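Local atomic coordinates of outer membrane protein YopM (Yersinia pestis, PDB entry 1JL5), a protein that acts as a secreted leucine-rich repeat effector that probably alters host cell physiology and so promotes bacterial survival in host tissues. Residues A[59-64]-A[79-84]; A[122-127]-A[140-145]; A[262-267]-A[282-287]. All coordinates share one frame; numbering follows the deposited sequence.

Overall arrangement
The three contacts follow one another along the chain and sample a curved leucine-rich repeat solenoid. Contact 1 sets an N-terminal helix against the first repeat, contact 2 joins the third and fourth repeats, and contact 3 joins the tenth and eleventh. None touches another. The centres of contacts 1 and 2 are about 20 Å apart, on the same side of the chain's centre; that of contact 3 lies on the opposite side, about 43 Å from the centre of contact 1 and about 32 Å from that of contact 2. Contact 3 alone holds an annotated metal site, where Asp266 bridges two calcium ions whose shells are completed in part by a neighbouring subunit. Contact 1, largely apolar, and contact 2, largely polar, lie away from the annotated sites.

Contact 1 (A[59-64]-A[79-84]); sequences EMAVSR and NNLGLS
Leu81 is the point on which Met60, Ala61 and Arg64 of helix 58-71 converge, where an N-terminal helix covers the first unit of the leucine-rich repeat solenoid. Residues 79-84 have no regular structure here, so a helix face packs on a loop of the repeat. The two methyls of Leu81 divide the contact: CD1 lies 3.6 Å from Ala61 CA, whereas Leu81 CD2 meets Met60 CG at 3.8 Å. Ala61 offers a single methyl, and besides Leu81 it meets the next leucine of the loop, with Ala61 CB 3.6 Å from Leu83 CD1. Trp46 of helix 36-48 touches both Ala61 and Leu83, which ties this apolar patch to the other N-terminal helix.

Met60 reaches Leu81 with its methylenes rather than its sulfur. CG stands opposite the backbone N (chi1 176°), close to Leu81, and the bend at chi2 (67°) then turns the thioether away. The same Met60 CG lies 3.2 Å above the guanidinium plane of Arg64, offset toward the rim, so one methylene serves both neighbours. Arg64 is bent at chi2 (-79°) and crosses Leu81 at a slant, bringing Arg64 NH1 within 3.7 Å of Leu81 CD1. Asn79 N lies near the guanidinium plane at its edge, but donates to the carboxylate of Glu77. Arg64 NH1 itself donates to the main-chain oxygen of Glu77 and, at 2.9 Å, to a water molecule, which in turn lies 2.7 Å from Asn79 O.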
# COMPACT_ATOMS: atom_id res chain seq x y z
N GLU A 59 28.83 -10.66 26.78
CA GLU A 59 29.98 -9.88 27.17
C GLU A 59 29.52 -8.48 27.54
O GLU A 59 29.90 -7.95 28.58
CB GLU A 59 30.99 -9.78 26.03
CG GLU A 59 32.17 -8.89 26.38
CD GLU A 59 33.26 -8.96 25.34
OE1 GLU A 59 33.64 -10.08 24.97
OE2 GLU A 59 33.75 -7.89 24.90
N MET A 60 28.68 -7.90 26.69
CA MET A 60 28.16 -6.57 26.96
C MET A 60 27.31 -6.65 28.22
O MET A 60 27.37 -5.77 29.08
CB MET A 60 27.30 -6.08 25.80
CG MET A 60 26.65 -4.73 26.05
SD MET A 60 27.83 -3.37 26.14
CE MET A 60 28.10 -3.23 27.89
N ALA A 61 26.50 -7.70 28.31
CA ALA A 61 25.65 -7.89 29.47
C ALA A 61 26.52 -7.94 30.72
O ALA A 61 26.27 -7.22 31.69
CB ALA A 61 24.85 -9.17 29.33
N VAL A 62 27.54 -8.79 30.70
CA VAL A 62 28.43 -8.91 31.85
C VAL A 62 29.01 -7.55 32.15
O VAL A 62 29.10 -7.14 33.30
CB VAL A 62 29.57 -9.89 31.58
CG1 VAL A 62 30.58 -9.83 32.71
CG2 VAL A 62 29.02 -11.30 31.44
N SER A 63 29.39 -6.83 31.10
CA SER A 63 29.94 -5.50 31.27
C SER A 63 28.92 -4.62 31.97
O SER A 63 29.26 -3.86 32.87
CB SER A 63 30.29 -4.91 29.90
OG SER A 63 30.77 -3.59 30.05
N ARG A 64 27.66 -4.73 31.56
CA ARG A 64 26.58 -3.95 32.16
C ARG A 64 26.40 -4.41 33.60
O ARG A 64 26.27 -3.61 34.52
CB ARG A 64 25.27 -4.16 31.40
CG ARG A 64 25.32 -3.89 29.90
CD ARG A 64 25.25 -2.42 29.58
NE ARG A 64 25.27 -2.18 28.14
CZ ARG A 64 24.28 -2.50 27.31
NH1 ARG A 64 23.17 -3.07 27.77
NH2 ARG A 64 24.40 -2.25 26.01
N ASN A 79 19.15 -4.38 27.46
CA ASN A 79 18.25 -4.43 26.32
C ASN A 79 18.88 -4.91 25.03
O ASN A 79 20.02 -4.58 24.71
CB ASN A 79 17.62 -3.06 26.06
CG ASN A 79 16.76 -2.60 27.20
OD1 ASN A 79 16.19 -3.41 27.93
ND2 ASN A 79 16.65 -1.29 27.36
N ASN A 80 18.11 -5.69 24.30
CA ASN A 80 18.51 -6.20 23.01
C ASN A 80 19.91 -6.80 22.98
O ASN A 80 20.71 -6.49 22.09
CB ASN A 80 18.40 -5.08 21.98
CG ASN A 80 18.34 -5.61 20.58
OD1 ASN A 80 17.63 -6.57 20.30
ND2 ASN A 80 19.07 -4.98 19.67
N LEU A 81 20.20 -7.66 23.95
CA LEU A 81 21.51 -8.30 24.01
C LEU A 81 21.37 -9.76 23.61
O LEU A 81 22.31 -10.54 23.72
CB LEU A 81 22.09 -8.18 25.41
CG LEU A 81 22.41 -6.74 25.82
CD1 LEU A 81 23.08 -6.73 27.19
CD2 LEU A 81 23.31 -6.11 24.77
N GLY A 82 20.18 -10.11 23.13
CA GLY A 82 19.92 -11.47 22.71
C GLY A 82 20.13 -12.50 23.80
O GLY A 82 20.35 -13.67 23.52
N LEU A 83 20.05 -12.06 25.05
CA LEU A 83 20.26 -12.95 26.18
C LEU A 83 19.16 -13.98 26.31
O LEU A 83 17.99 -13.63 26.44
CB LEU A 83 20.36 -12.13 27.46
CG LEU A 83 21.33 -10.96 27.33
CD1 LEU A 83 21.43 -10.25 28.67
CD2 LEU A 83 22.69 -11.46 26.87
N SER A 84 19.52 -15.26 26.27
CA SER A 84 18.55 -16.32 26.42
C SER A 84 18.34 -16.56 27.90
O SER A 84 17.49 -17.35 28.31
CB SER A 84 19.03 -17.60 25.74
OG SER A 84 20.29 -18.00 26.24
O HOH W 1 21.47 -2.48 25.49

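Contact 2 (A[122-127]-A[140-145]); sequences NLKALS and NNQLEK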
# COMPACT_ATOMS: atom_id res chain seq x y z
N ASN A 122 11.05 -14.22 25.95
CA ASN A 122 10.28 -15.44 25.75
C ASN A 122 9.80 -15.97 27.08
O ASN A 122 9.67 -17.18 27.27
CB ASN A 122 11.15 -16.47 25.04
CG ASN A 122 11.67 -15.97 23.71
OD1 ASN A 122 12.69 -16.44 23.21
ND2 ASN A 122 10.96 -15.02 23.12
N LEU A 123 9.53 -15.06 28.00
CA LEU A 123 9.07 -15.45 29.32
C LEU A 123 7.69 -16.07 29.24
O LEU A 123 6.76 -15.47 28.70
CB LEU A 123 9.03 -14.22 30.24
CG LEU A 123 10.38 -13.54 30.45
CD1 LEU A 123 10.19 -12.30 31.31
CD2 LEU A 123 11.36 -14.51 31.10
N LYS A 124 7.55 -17.28 29.77
CA LYS A 124 6.26 -17.95 29.75
C LYS A 124 5.63 -17.84 31.13
O LYS A 124 4.44 -18.07 31.30
CB LYS A 124 6.42 -19.42 29.36
CG LYS A 124 6.93 -19.63 27.94
CD LYS A 124 6.72 -21.07 27.47
CE LYS A 124 5.24 -21.42 27.41
NZ LYS A 124 4.98 -22.80 26.89
N ALA A 125 6.46 -17.48 32.10
CA ALA A 125 5.98 -17.33 33.47
C ALA A 125 6.85 -16.36 34.23
O ALA A 125 7.98 -16.07 33.83
CB ALA A 125 5.98 -18.69 34.16
N LEU A 126 6.31 -15.85 35.32
CA LEU A 126 7.03 -14.92 36.17
C LEU A 126 6.91 -15.46 37.58
O LEU A 126 5.86 -15.96 37.97
CB LEU A 126 6.39 -13.53 36.15
CG LEU A 126 6.44 -12.69 34.88
CD1 LEU A 126 5.64 -11.41 35.12
CD2 LEU A 126 7.88 -12.36 34.53
N SER A 127 7.99 -15.38 38.33
CA SER A 127 7.94 -15.84 39.71
C SER A 127 7.17 -14.75 40.41
O SER A 127 6.98 -13.67 39.86
CB SER A 127 9.35 -15.95 40.27
OG SER A 127 10.09 -16.94 39.58
N ASN A 140 5.15 -8.37 25.29
CA ASN A 140 5.83 -9.13 24.27
C ASN A 140 6.64 -10.28 24.83
O ASN A 140 7.85 -10.36 24.66
CB ASN A 140 6.73 -8.19 23.46
CG ASN A 140 5.94 -7.09 22.81
OD1 ASN A 140 5.00 -7.35 22.07
ND2 ASN A 140 6.32 -5.85 23.08
N ASN A 141 5.94 -11.16 25.51
CA ASN A 141 6.55 -12.34 26.07
C ASN A 141 5.57 -13.45 25.78
O ASN A 141 4.70 -13.30 24.93
CB ASN A 141 6.79 -12.16 27.57
CG ASN A 141 8.13 -11.53 27.85
OD1 ASN A 141 9.17 -12.17 27.71
ND2 ASN A 141 8.13 -10.25 28.23
N GLN A 142 5.71 -14.56 26.48
CA GLN A 142 4.82 -15.67 26.26
C GLN A 142 4.17 -16.04 27.56
O GLN A 142 3.88 -17.21 27.82
CB GLN A 142 5.60 -16.85 25.70
CG GLN A 142 6.16 -16.60 24.31
CD GLN A 142 7.23 -17.59 23.92
OE1 GLN A 142 7.03 -18.80 24.01
NE2 GLN A 142 8.38 -17.08 23.49
N LEU A 143 3.94 -15.03 28.39
CA LEU A 143 3.33 -15.26 29.69
C LEU A 143 1.98 -15.91 29.49
O LEU A 143 1.11 -15.37 28.81
CB LEU A 143 3.19 -13.94 30.44
CG LEU A 143 4.52 -13.24 30.70
CD1 LEU A 143 4.26 -11.96 31.46
CD2 LEU A 143 5.45 -14.15 31.49
N GLU A 144 1.82 -17.09 30.08
CA GLU A 144 0.57 -17.83 29.97
C GLU A 144 -0.30 -17.37 31.11
O GLU A 144 -1.53 -17.41 31.04
CB GLU A 144 0.85 -19.32 30.09
CG GLU A 144 2.07 -19.76 29.33
CD GLU A 144 1.75 -20.73 28.22
OE1 GLU A 144 0.85 -20.42 27.41
OE2 GLU A 144 2.40 -21.80 28.17
N LYS A 145 0.35 -16.95 32.18
CA LYS A 145 -0.33 -16.47 33.36
C LYS A 145 0.61 -15.54 34.09
O LYS A 145 1.81 -15.54 33.86
CB LYS A 145 -0.74 -17.64 34.26
CG LYS A 145 0.41 -18.55 34.66
CD LYS A 145 -0.11 -19.80 35.38
CE LYS A 145 1.02 -20.80 35.64
NZ LYS A 145 0.53 -22.06 36.28
O HOH W 2 3.63 -15.95 35.75
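Lys124 O accepts from Glu144 N at 3.1 Å. Leu143 CA, at 3.4 Å from Lys124 O, adds a C-H contact to the same oxygen. Nearer the start of the two segments, Gln142 N donates to Leu123 O, an oxygen whose modelled position is doubtful. There a side chain also replaces the backbone as acceptor: Asn141 OD1 takes Leu123 N at 2.9 Å, although the place of OD1 is less certain. Asn141 ND2 is satisfied by Val118 O and Val138 O, so this buried amide is probably held at both ends. Leu143 N finds its acceptor in Asn163 OD1. A water molecule completes the other end, accepting from Leu126 N at 2.7 Å and donating to Lys145 O at 2.7 Å. On the exposed side, Lys124 and Glu144 run side by side; the bend of the lysine at chi3 (63°) brings Lys124 NZ to 3.0 Å from Glu144 OE2 in a salt bridge. On the inner side Leu143 CD2 packs against Leu123 CB and Leu126 CG. Successive leucine-rich repeats, the third and fourth, are thus joined through main-chain groups and a buried asparagine, with charge pairing kept to the surface.

Contact 3 (A[262-267]-A[282-287]); sequences LNVRDN and LDVSEN. With CA (calcium ion), chain B; CA (calcium ion), chain C.
The Arg265 guanidinium has Glu286 over one face and Ser285 at its edge. The Glu286 carboxylate stands almost perpendicular to it (86° between planes), and a salt bridge joins Arg265 NH2 to Glu286 OE2, though its very short modelled length is doubtful. The arginine chain runs extended from CG to NE, with CG opposite the backbone N (chi1 167°), which carries the guanidinium past Ser285 OG to Glu286. In the guanidinium plane, Arg265 NH1 donates to Ser285 OG at 2.7 Å. The Asn263 amide is stacked on the Asp283 carboxylate, planes 22° apart. Each closes an Asx turn of its own: Asn263 OD1 accepts from Arg265 N, Asp283 OD1 from Ser285 N; Asp283 OD1 also takes the Ser285 hydroxyl through its syn lone pair.

Two more amides meet at Val264 O. Asn287 ND2 donates to it at 2.8 Å in a straight bond, Val264 O lying in the amide plane of Asn287, and Asn267 ND2 arrives at 2.7 Å from the opposite face of the carbonyl. Asn287 ND2 also donates to Val284 O, so its amide links the turns of both repeats. Ahead of these turns, parallel strands pair through Asp283 N to Leu262 O and Val264 N to Asp283 O, with Leu262 lying alongside Leu282.

At the far end Asp266 bridges two calcium ions: OD2 binds one at 2.0 Å and Asp266 OD1 the other at 2.2 Å. Asn246 of the same chain and Asn326 of a neighbouring subunit share the first ion; Glu308 and Asn307 O of that subunit share the second. A water on the second ion donates to Glu286 OE1 at 2.7 Å, making this residue a second-shell partner. Parallel strands followed by turns held by recurring asparagine side chains are characteristic of a leucine-rich repeat solenoid, here carrying a two-calcium site between subunits.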
# COMPACT_ATOMS: atom_id res chain seq x y z
N LEU A 262 -12.21 9.51 21.53
CA LEU A 262 -13.09 8.38 21.41
C LEU A 262 -12.81 7.70 20.10
O LEU A 262 -13.00 8.27 19.03
CB LEU A 262 -14.56 8.80 21.46
CG LEU A 262 -15.54 7.64 21.26
CD1 LEU A 262 -15.35 6.61 22.36
CD2 LEU A 262 -16.96 8.17 21.24
N ASN A 263 -12.30 6.49 20.18
CA ASN A 263 -12.05 5.74 18.98
C ASN A 263 -12.91 4.50 19.11
O ASN A 263 -12.67 3.65 19.96
CB ASN A 263 -10.59 5.32 18.85
CG ASN A 263 -10.33 4.63 17.55
OD1 ASN A 263 -11.19 3.93 17.02
ND2 ASN A 263 -9.14 4.83 17.01
N VAL A 264 -13.94 4.43 18.28
CA VAL A 264 -14.82 3.28 18.30
C VAL A 264 -14.87 2.81 16.87
O VAL A 264 -15.88 2.31 16.38
CB VAL A 264 -16.22 3.66 18.78
CG1 VAL A 264 -16.18 3.90 20.27
CG2 VAL A 264 -16.70 4.89 18.04
N ARG A 265 -13.74 3.00 16.20
CA ARG A 265 -13.59 2.61 14.82
C ARG A 265 -14.01 1.16 14.69
O ARG A 265 -13.72 0.33 15.55
CB ARG A 265 -12.14 2.76 14.38
CG ARG A 265 -11.80 2.10 13.06
CD ARG A 265 -10.35 2.37 12.73
NE ARG A 265 -9.85 1.57 11.61
CZ ARG A 265 -10.13 1.79 10.33
NH1 ARG A 265 -10.91 2.81 9.98
NH2 ARG A 265 -9.61 1.00 9.40
N ASP A 266 -14.70 0.88 13.60
CA ASP A 266 -15.16 -0.45 13.31
C ASP A 266 -15.97 -1.07 14.42
O ASP A 266 -15.51 -1.92 15.19
CB ASP A 266 -13.98 -1.36 12.99
CG ASP A 266 -14.44 -2.63 12.32
OD1 ASP A 266 -15.67 -2.84 12.26
OD2 ASP A 266 -13.59 -3.41 11.86
N ASN A 267 -17.20 -0.60 14.50
CA ASN A 267 -18.15 -1.12 15.45
C ASN A 267 -19.44 -1.03 14.68
O ASN A 267 -19.42 -0.84 13.47
CB ASN A 267 -18.17 -0.29 16.72
CG ASN A 267 -17.11 -0.74 17.69
OD1 ASN A 267 -17.19 -1.84 18.24
ND2 ASN A 267 -16.10 0.10 17.91
N LEU A 282 -12.15 12.05 17.60
CA LEU A 282 -13.26 11.15 17.41
C LEU A 282 -13.05 10.26 16.20
O LEU A 282 -12.94 10.73 15.07
CB LEU A 282 -14.55 11.93 17.24
CG LEU A 282 -15.82 11.11 17.02
CD1 LEU A 282 -16.05 10.18 18.20
CD2 LEU A 282 -16.99 12.05 16.83
N ASP A 283 -12.97 8.97 16.43
CA ASP A 283 -12.83 8.06 15.33
C ASP A 283 -14.02 7.14 15.38
O ASP A 283 -14.13 6.28 16.24
CB ASP A 283 -11.55 7.23 15.44
CG ASP A 283 -11.31 6.41 14.19
OD1 ASP A 283 -12.30 6.00 13.55
OD2 ASP A 283 -10.14 6.16 13.86
N VAL A 284 -14.94 7.35 14.45
CA VAL A 284 -16.13 6.53 14.37
C VAL A 284 -16.11 5.89 12.99
O VAL A 284 -17.14 5.50 12.45
CB VAL A 284 -17.40 7.38 14.53
CG1 VAL A 284 -17.46 7.93 15.94
CG2 VAL A 284 -17.40 8.52 13.52
N SER A 285 -14.91 5.79 12.43
CA SER A 285 -14.76 5.21 11.11
C SER A 285 -15.21 3.77 11.19
O SER A 285 -15.21 3.16 12.26
CB SER A 285 -13.30 5.28 10.66
OG SER A 285 -12.51 4.44 11.47
N GLU A 286 -15.60 3.24 10.04
CA GLU A 286 -16.05 1.86 9.96
C GLU A 286 -17.16 1.51 10.92
O GLU A 286 -17.12 0.50 11.60
CB GLU A 286 -14.90 0.90 10.18
CG GLU A 286 -14.03 0.74 8.96
CD GLU A 286 -12.99 -0.32 9.17
OE1 GLU A 286 -13.36 -1.48 9.43
OE2 GLU A 286 -11.80 0.00 9.08
N ASN A 287 -18.14 2.39 10.99
CA ASN A 287 -19.29 2.09 11.80
C ASN A 287 -20.39 2.15 10.78
O ASN A 287 -20.13 1.99 9.59
CB ASN A 287 -19.44 3.09 12.92
CG ASN A 287 -18.66 2.67 14.13
OD1 ASN A 287 -19.12 1.84 14.90
ND2 ASN A 287 -17.46 3.21 14.28
CA CA B . -11.64 -3.97 11.96
CA CA C . -17.09 -3.72 10.77
O HOH W 3 -15.24 -5.19 10.88
O HOH W 4 -18.54 -1.80 11.41
O HOH W 5 -11.25 -2.01 11.04
O HOH W 6 -15.81 -2.51 9.29
O HOH W 7 -9.46 -4.36 11.97
O HOH W 8 -12.35 -6.15 12.36